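Local coordinates for probable acetyltransferase (Thermus thermophilus, PDB 3EXN), which probably transfers an acyl group from acetyl coenzyme A, which it binds, to an acceptor, as a GNAT-family acetyltransferase, at residues L14-P19 and R63-F68; V120-A125 and W155-L160. One frame throughout, in Å; residues are numbered along the deposited sequence.

Contact 1. Residues L14-P19 and R63-F68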
loop_
_atom_site.group_PDB
_atom_site.type_symbol
_atom_site.label_atom_id
_atom_site.label_comp_id
_atom_site.label_asym_id
_atom_site.label_seq_id
_atom_site.Cartn_x
_atom_site.Cartn_y
_atom_site.Cartn_z
ATOM N N LEU A 14 -5.278 -7.733 -8.252
ATOM C CA LEU A 14 -4.513 -6.489 -8.175
ATOM C C LEU A 14 -4.701 -5.808 -9.532
ATOM O O LEU A 14 -4.085 -6.246 -10.511
ATOM C CB LEU A 14 -3.030 -6.816 -7.915
ATOM C CG LEU A 14 -2.572 -6.958 -6.456
ATOM C CD1 LEU A 14 -3.298 -8.075 -5.687
ATOM C CD2 LEU A 14 -1.112 -7.190 -6.409
ATOM N N ALA A 15 -5.598 -4.804 -9.552
ATOM C CA ALA A 15 -5.968 -4.020 -10.744
ATOM C C ALA A 15 -5.122 -2.731 -10.799
ATOM O O ALA A 15 -5.253 -1.860 -9.958
ATOM C CB ALA A 15 -7.483 -3.649 -10.706
ATOM N N PRO A 16 -4.297 -2.581 -11.821
ATOM C CA PRO A 16 -3.595 -1.299 -11.943
ATOM C C PRO A 16 -4.517 -0.094 -11.932
ATOM O O PRO A 16 -5.588 -0.106 -12.601
ATOM C CB PRO A 16 -2.886 -1.417 -13.291
ATOM C CG PRO A 16 -2.692 -2.848 -13.460
ATOM C CD PRO A 16 -3.970 -3.466 -12.949
ATOM N N VAL A 17 -4.130 0.923 -11.141
ATOM C CA VAL A 17 -4.948 2.117 -10.910
ATOM C C VAL A 17 -4.700 3.153 -12.037
ATOM O O VAL A 17 -3.580 3.284 -12.548
ATOM C CB VAL A 17 -4.693 2.708 -9.497
ATOM C CG1 VAL A 17 -3.427 3.553 -9.481
ATOM C CG2 VAL A 17 -5.911 3.506 -8.966
ATOM N N THR A 18 -5.766 3.838 -12.439
ATOM C CA THR A 18 -5.724 4.934 -13.406
ATOM C C THR A 18 -6.577 6.109 -12.855
ATOM O O THR A 18 -7.378 5.909 -11.959
ATOM C CB THR A 18 -6.222 4.472 -14.818
ATOM O OG1 THR A 18 -7.599 4.109 -14.737
ATOM C CG2 THR A 18 -5.425 3.275 -15.321
ATOM N N PRO A 19 -6.388 7.351 -13.376
ATOM C CA PRO A 19 -7.150 8.512 -12.893
ATOM C C PRO A 19 -8.663 8.342 -12.915
ATOM O O PRO A 19 -9.309 8.792 -11.980
ATOM C CB PRO A 19 -6.698 9.646 -13.832
ATOM C CG PRO A 19 -5.231 9.229 -14.125
ATOM C CD PRO A 19 -5.371 7.756 -14.358
ATOM N N ARG A 63 4.109 1.479 -9.121
ATOM C CA ARG A 63 3.278 0.298 -9.250
ATOM C C ARG A 63 2.170 0.396 -8.214
ATOM O O ARG A 63 2.397 0.103 -7.015
ATOM C CB ARG A 63 4.074 -0.974 -9.049
ATOM C CG ARG A 63 5.112 -1.268 -10.169
ATOM C CD ARG A 63 4.499 -1.622 -11.529
ATOM N NE ARG A 63 5.555 -1.856 -12.555
ATOM C CZ ARG A 63 6.181 -0.895 -13.240
ATOM N NH1 ARG A 63 7.117 -1.221 -14.154
ATOM N NH2 ARG A 63 5.934 0.395 -12.986
ATOM N N ALA A 64 1.013 0.871 -8.654
ATOM C CA ALA A 64 -0.106 1.092 -7.752
ATOM C C ALA A 64 -1.344 0.360 -8.246
ATOM O O ALA A 64 -1.598 0.325 -9.472
ATOM C CB ALA A 64 -0.399 2.631 -7.578
ATOM N N PHE A 65 -2.091 -0.207 -7.291
ATOM C CA PHE A 65 -3.211 -1.108 -7.584
ATOM C C PHE A 65 -4.386 -0.857 -6.676
ATOM O O PHE A 65 -4.218 -0.719 -5.445
ATOM C CB PHE A 65 -2.786 -2.564 -7.355
ATOM C CG PHE A 65 -1.546 -2.945 -8.068
ATOM C CD1 PHE A 65 -1.596 -3.509 -9.357
ATOM C CD2 PHE A 65 -0.315 -2.726 -7.458
ATOM C CE1 PHE A 65 -0.415 -3.867 -10.023
ATOM C CE2 PHE A 65 0.868 -3.073 -8.117
ATOM C CZ PHE A 65 0.813 -3.617 -9.417
ATOM N N LEU A 66 -5.594 -0.842 -7.247
ATOM C CA LEU A 66 -6.770 -1.148 -6.456
ATOM C C LEU A 66 -6.869 -2.668 -6.193
ATOM O O LEU A 66 -6.584 -3.479 -7.083
ATOM C CB LEU A 66 -8.031 -0.654 -7.156
ATOM C CG LEU A 66 -8.522 0.733 -6.798
ATOM C CD1 LEU A 66 -9.678 1.018 -7.754
ATOM C CD2 LEU A 66 -8.997 0.889 -5.323
ATOM N N LEU A 67 -7.257 -3.039 -4.983
ATOM C CA LEU A 67 -7.384 -4.450 -4.547
ATOM C C LEU A 67 -8.831 -4.842 -4.572
ATOM O O LEU A 67 -9.671 -4.172 -3.969
ATOM C CB LEU A 67 -6.724 -4.659 -3.174
ATOM C CG LEU A 67 -5.291 -4.154 -3.012
ATOM C CD1 LEU A 67 -4.777 -4.415 -1.586
ATOM C CD2 LEU A 67 -4.349 -4.769 -4.023
ATOM N N PHE A 68 -9.142 -5.876 -5.366
ATOM C CA PHE A 68 -10.530 -6.237 -5.632
ATOM C C PHE A 68 -10.840 -7.624 -5.126
ATOM O O PHE A 68 -10.078 -8.552 -5.325
ATOM C CB PHE A 68 -10.876 -6.168 -7.134
ATOM C CG PHE A 68 -11.211 -4.763 -7.634
ATOM C CD1 PHE A 68 -12.491 -4.219 -7.492
ATOM C CD2 PHE A 68 -10.240 -4.012 -8.289
ATOM C CE1 PHE A 68 -12.797 -2.930 -7.970
ATOM C CE2 PHE A 68 -10.538 -2.705 -8.819
ATOM C CZ PHE A 68 -11.796 -2.158 -8.635
#
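Leu14, Ala15 and Pro16 pair antiparallel with Leu67, Leu66 and Phe65, adding the short outermost strand 13-16 to the mixed sheet of the GNAT fold. The axes of the two strand segments come within 4.4 Å, and their directions differ by 131°, a marked twist away from a straight antiparallel pair. Ala15 and Leu66 form the hydrogen-bonded pair. Ala15 N gives its hydrogen to Leu66 O at 3.0 Å, while the return bond from Leu66 N to Ala15 O is bent and weak. Ala15 O also receives the CA-H of Phe65, its CA lying 3.2 Å from that oxygen. Beyond Pro16 the chain leaves the strand, but Val17 N still reaches Ala64 O in a nearly straight bond of 3.1 Å. Pro16 is in a non-hydrogen-bonded position and has no N-H to turn outward.

Leu14 and Leu67 run alongside each other on the face where helix 105-115 reaches Leu67 and Phe65, the branch carbon CG of Leu14 touching CD2 of Leu67 at 3.7 Å. The Phe65 ring lies beside Leu14 and Pro16. Its CG is anti to the carbonyl carbon (chi1 -52°), which sets CD1 beside Leu14 CB and Pro16 N and brings the carbonyl carbon of Ala15 near the ring plane, at an edge.

Ala15 and Leu66 point to the other face, where helix 22-30 packs on Leu66 and Phe68. Val17 turns back toward the strand and lays CG1 on the methyl of Ala64, 3.7 Å away, joining it to Leu56 of helix 46-57. At the far end of the pairing, the Phe68 ring offers an edge to Ala15, whose CB is 3.7 Å from both CD2 and CE2.

Contact 2. Residues V120-A125 and W155-L160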
loop_
_atom_site.group_PDB
_atom_site.type_symbol
_atom_site.label_atom_id
_atom_site.label_comp_id
_atom_site.label_asym_id
_atom_site.label_seq_id
_atom_site.Cartn_x
_atom_site.Cartn_y
_atom_site.Cartn_z
ATOM N N VAL A 120 14.080 -7.651 -9.181
ATOM C CA VAL A 120 14.275 -6.736 -8.050
ATOM C C VAL A 120 14.980 -7.431 -6.880
ATOM O O VAL A 120 14.701 -8.586 -6.572
ATOM C CB VAL A 120 12.907 -6.197 -7.521
ATOM C CG1 VAL A 120 13.095 -5.422 -6.246
ATOM C CG2 VAL A 120 12.201 -5.377 -8.570
ATOM N N ARG A 121 15.830 -6.675 -6.194
ATOM C CA ARG A 121 16.754 -7.175 -5.180
ATOM C C ARG A 121 16.187 -7.224 -3.766
ATOM O O ARG A 121 16.182 -8.288 -3.154
ATOM C CB ARG A 121 18.039 -6.327 -5.242
ATOM C CG ARG A 121 19.132 -6.631 -4.220
ATOM C CD ARG A 121 20.326 -5.666 -4.357
ATOM N NE ARG A 121 20.023 -4.302 -3.919
ATOM C CZ ARG A 121 20.867 -3.279 -4.006
ATOM N NH1 ARG A 121 20.493 -2.080 -3.577
ATOM N NH2 ARG A 121 22.098 -3.443 -4.508
ATOM N N ARG A 122 15.746 -6.080 -3.227
ATOM C CA ARG A 122 15.149 -5.981 -1.878
ATOM C C ARG A 122 13.875 -5.183 -1.967
ATOM O O ARG A 122 13.792 -4.272 -2.785
ATOM C CB ARG A 122 16.023 -5.193 -0.879
ATOM C CG ARG A 122 17.500 -5.481 -0.917
ATOM C CD ARG A 122 18.299 -4.389 -0.258
ATOM N NE ARG A 122 19.647 -4.349 -0.805
ATOM C CZ ARG A 122 20.587 -5.264 -0.580
ATOM N NH1 ARG A 122 20.349 -6.321 0.202
ATOM N NH2 ARG A 122 21.792 -5.121 -1.133
ATOM N N LEU A 123 12.953 -5.472 -1.050
ATOM C CA LEU A 123 11.661 -4.745 -0.933
ATOM C C LEU A 123 11.625 -4.047 0.415
ATOM O O LEU A 123 11.606 -4.689 1.459
ATOM C CB LEU A 123 10.495 -5.731 -1.078
ATOM C CG LEU A 123 9.091 -5.130 -0.984
ATOM C CD1 LEU A 123 8.905 -4.027 -2.004
ATOM C CD2 LEU A 123 8.012 -6.228 -1.170
ATOM N N TYR A 124 11.588 -2.712 0.383
ATOM C CA TYR A 124 11.508 -1.920 1.604
ATOM C C TYR A 124 10.044 -1.611 1.835
ATOM O O TYR A 124 9.283 -1.688 0.892
ATOM C CB TYR A 124 12.261 -0.607 1.438
ATOM C CG TYR A 124 13.810 -0.740 1.473
ATOM C CD1 TYR A 124 14.530 -0.493 2.646
ATOM C CD2 TYR A 124 14.534 -1.091 0.327
ATOM C CE1 TYR A 124 15.956 -0.597 2.675
ATOM C CE2 TYR A 124 15.938 -1.214 0.359
ATOM C CZ TYR A 124 16.633 -0.962 1.541
ATOM O OH TYR A 124 18.031 -1.061 1.575
ATOM N N ALA A 125 9.724 -1.264 3.077
ATOM C CA ALA A 125 8.397 -0.754 3.513
ATOM C C ALA A 125 8.671 0.417 4.466
ATOM O O ALA A 125 9.537 0.307 5.342
ATOM C CB ALA A 125 7.646 -1.861 4.216
ATOM N N TRP A 155 11.732 2.737 8.729
ATOM C CA TRP A 155 12.054 1.909 7.567
ATOM C C TRP A 155 12.313 0.441 7.944
ATOM O O TRP A 155 12.982 0.161 8.938
ATOM C CB TRP A 155 13.286 2.466 6.854
ATOM C CG TRP A 155 12.997 3.740 6.129
ATOM C CD1 TRP A 155 12.974 5.006 6.657
ATOM C CD2 TRP A 155 12.627 3.867 4.770
ATOM N NE1 TRP A 155 12.629 5.910 5.693
ATOM C CE2 TRP A 155 12.423 5.242 4.518
ATOM C CE3 TRP A 155 12.464 2.954 3.724
ATOM C CZ2 TRP A 155 12.050 5.719 3.278
ATOM C CZ3 TRP A 155 12.107 3.425 2.486
ATOM C CH2 TRP A 155 11.902 4.803 2.271
ATOM N N TYR A 156 11.807 -0.447 7.082
ATOM C CA TYR A 156 11.946 -1.920 7.179
ATOM C C TYR A 156 12.306 -2.507 5.803
ATOM O O TYR A 156 12.013 -1.902 4.773
ATOM C CB TYR A 156 10.615 -2.516 7.621
ATOM C CG TYR A 156 10.168 -2.077 8.977
ATOM C CD1 TYR A 156 10.434 -2.845 10.113
ATOM C CD2 TYR A 156 9.443 -0.880 9.134
ATOM C CE1 TYR A 156 10.029 -2.422 11.389
ATOM C CE2 TYR A 156 9.045 -0.451 10.400
ATOM C CZ TYR A 156 9.354 -1.228 11.530
ATOM O OH TYR A 156 8.939 -0.825 12.791
ATOM N N VAL A 157 12.873 -3.725 5.775
ATOM C CA VAL A 157 13.285 -4.361 4.516
ATOM C C VAL A 157 13.155 -5.894 4.544
ATOM O O VAL A 157 13.374 -6.541 5.594
ATOM C CB VAL A 157 14.749 -4.004 4.123
ATOM C CG1 VAL A 157 15.776 -4.629 5.097
ATOM C CG2 VAL A 157 15.014 -4.376 2.655
ATOM N N ARG A 158 12.831 -6.456 3.375
ATOM C CA ARG A 158 12.821 -7.927 3.176
ATOM C C ARG A 158 13.509 -8.320 1.880
ATOM O O ARG A 158 13.124 -7.874 0.805
ATOM C CB ARG A 158 11.385 -8.440 3.139
ATOM C CG ARG A 158 11.286 -9.986 3.096
ATOM C CD ARG A 158 9.870 -10.452 3.217
ATOM N NE ARG A 158 9.141 -10.286 1.968
ATOM C CZ ARG A 158 7.851 -10.582 1.788
ATOM N NH1 ARG A 158 7.101 -11.077 2.783
ATOM N NH2 ARG A 158 7.298 -10.376 0.592
ATOM N N PRO A 159 14.514 -9.223 1.952
ATOM C CA PRO A 159 15.149 -9.618 0.701
ATOM C C PRO A 159 14.200 -10.427 -0.160
ATOM O O PRO A 159 13.319 -11.108 0.371
ATOM C CB PRO A 159 16.316 -10.511 1.163
ATOM C CG PRO A 159 15.787 -11.149 2.408
ATOM C CD PRO A 159 14.960 -10.062 3.080
ATOM N N LEU A 160 14.358 -10.306 -1.475
ATOM C CA LEU A 160 13.611 -11.133 -2.422
ATOM C C LEU A 160 14.578 -12.180 -2.963
ATOM O O LEU A 160 14.147 -13.205 -3.462
ATOM C CB LEU A 160 13.001 -10.311 -3.577
ATOM C CG LEU A 160 12.045 -9.148 -3.264
ATOM C CD1 LEU A 160 11.122 -8.935 -4.464
ATOM C CD2 LEU A 160 11.209 -9.370 -1.994
ATOM O OXT LEU A 160 15.800 -12.035 -2.887
#
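Val157 sets a methyl squarely on the Tyr124 ring: CG2 lies 3.7 Å from the ring centroid and only 4° off the normal, a CH-pi contact between the partners of a non-hydrogen-bonded antiparallel pair. Because chi1 of 68° puts CG1 between the backbone N and the carbonyl carbon, the other methyl, CG2, lies over the ring and also rests on Arg122 CB. Trp155 approaches the ring obliquely, its CE3 standing 4.2 Å from Tyr124 CD1. An alanine in place of Tyr124 would probably leave the Val157 methyl without its aromatic platform and take from Trp155 CE3 the ring it borders.

The backbones fix this register. Leu123 and Arg158 exchange two nearly straight bonds, with Leu123 N to Arg158 O at 3.0 Å; Ala125 and Tyr156 exchange two more, the one from Tyr156 N somewhat bent. Leu160 N, at the chain's end, reaches Arg121 O at 3.2 Å, and its CD2 lies against Leu123 CB at 3.8 Å on the face opposite Tyr124.

Farther out, strand 89-96 flanks strand 122-128, and Thr90 touches both Tyr124 and Trp155. Arg158, bent at chi3, pairs with Glu111 of helix 105-115 and bonds Gln141 O. Arg121 NE forms a salt bridge with Asp88, outside both segments; the guanidinium of Arg122 lies over Arg121 CG, its NE only long and weakly paired with Asp88. Asp88 would thus probably offset the closeness of two positive groups, while the pairing itself is held by main-chain bonds and by apolar side-chain contacts, the methyl-ring contact of Val157 with Tyr124 among them.

In the fold
Contact 1 closes before contact 2 opens along the chain, and both belong to one seven-stranded sheet. Their centres are 21 Å apart and their nearest atoms about 8 Å. Strands 72-81 and 89-96 separate strand 62-69 from strand 122-128, so contact 1 builds one margin of the sheet and contact 2 lies toward the other, beside 144-148. Helix 105-115 touches both, meeting Leu67 of contact 1 and, through Glu111, Arg158 of contact 2. Acetyl coenzyme A lies by contact 2, about 4 Å from the side chain of Ala125. Contact 1 stands one step back: the side chain of Leu67, about 8 Å from the cofactor, packs near its binding residues Leu94 and Ile96 on strand 89-96.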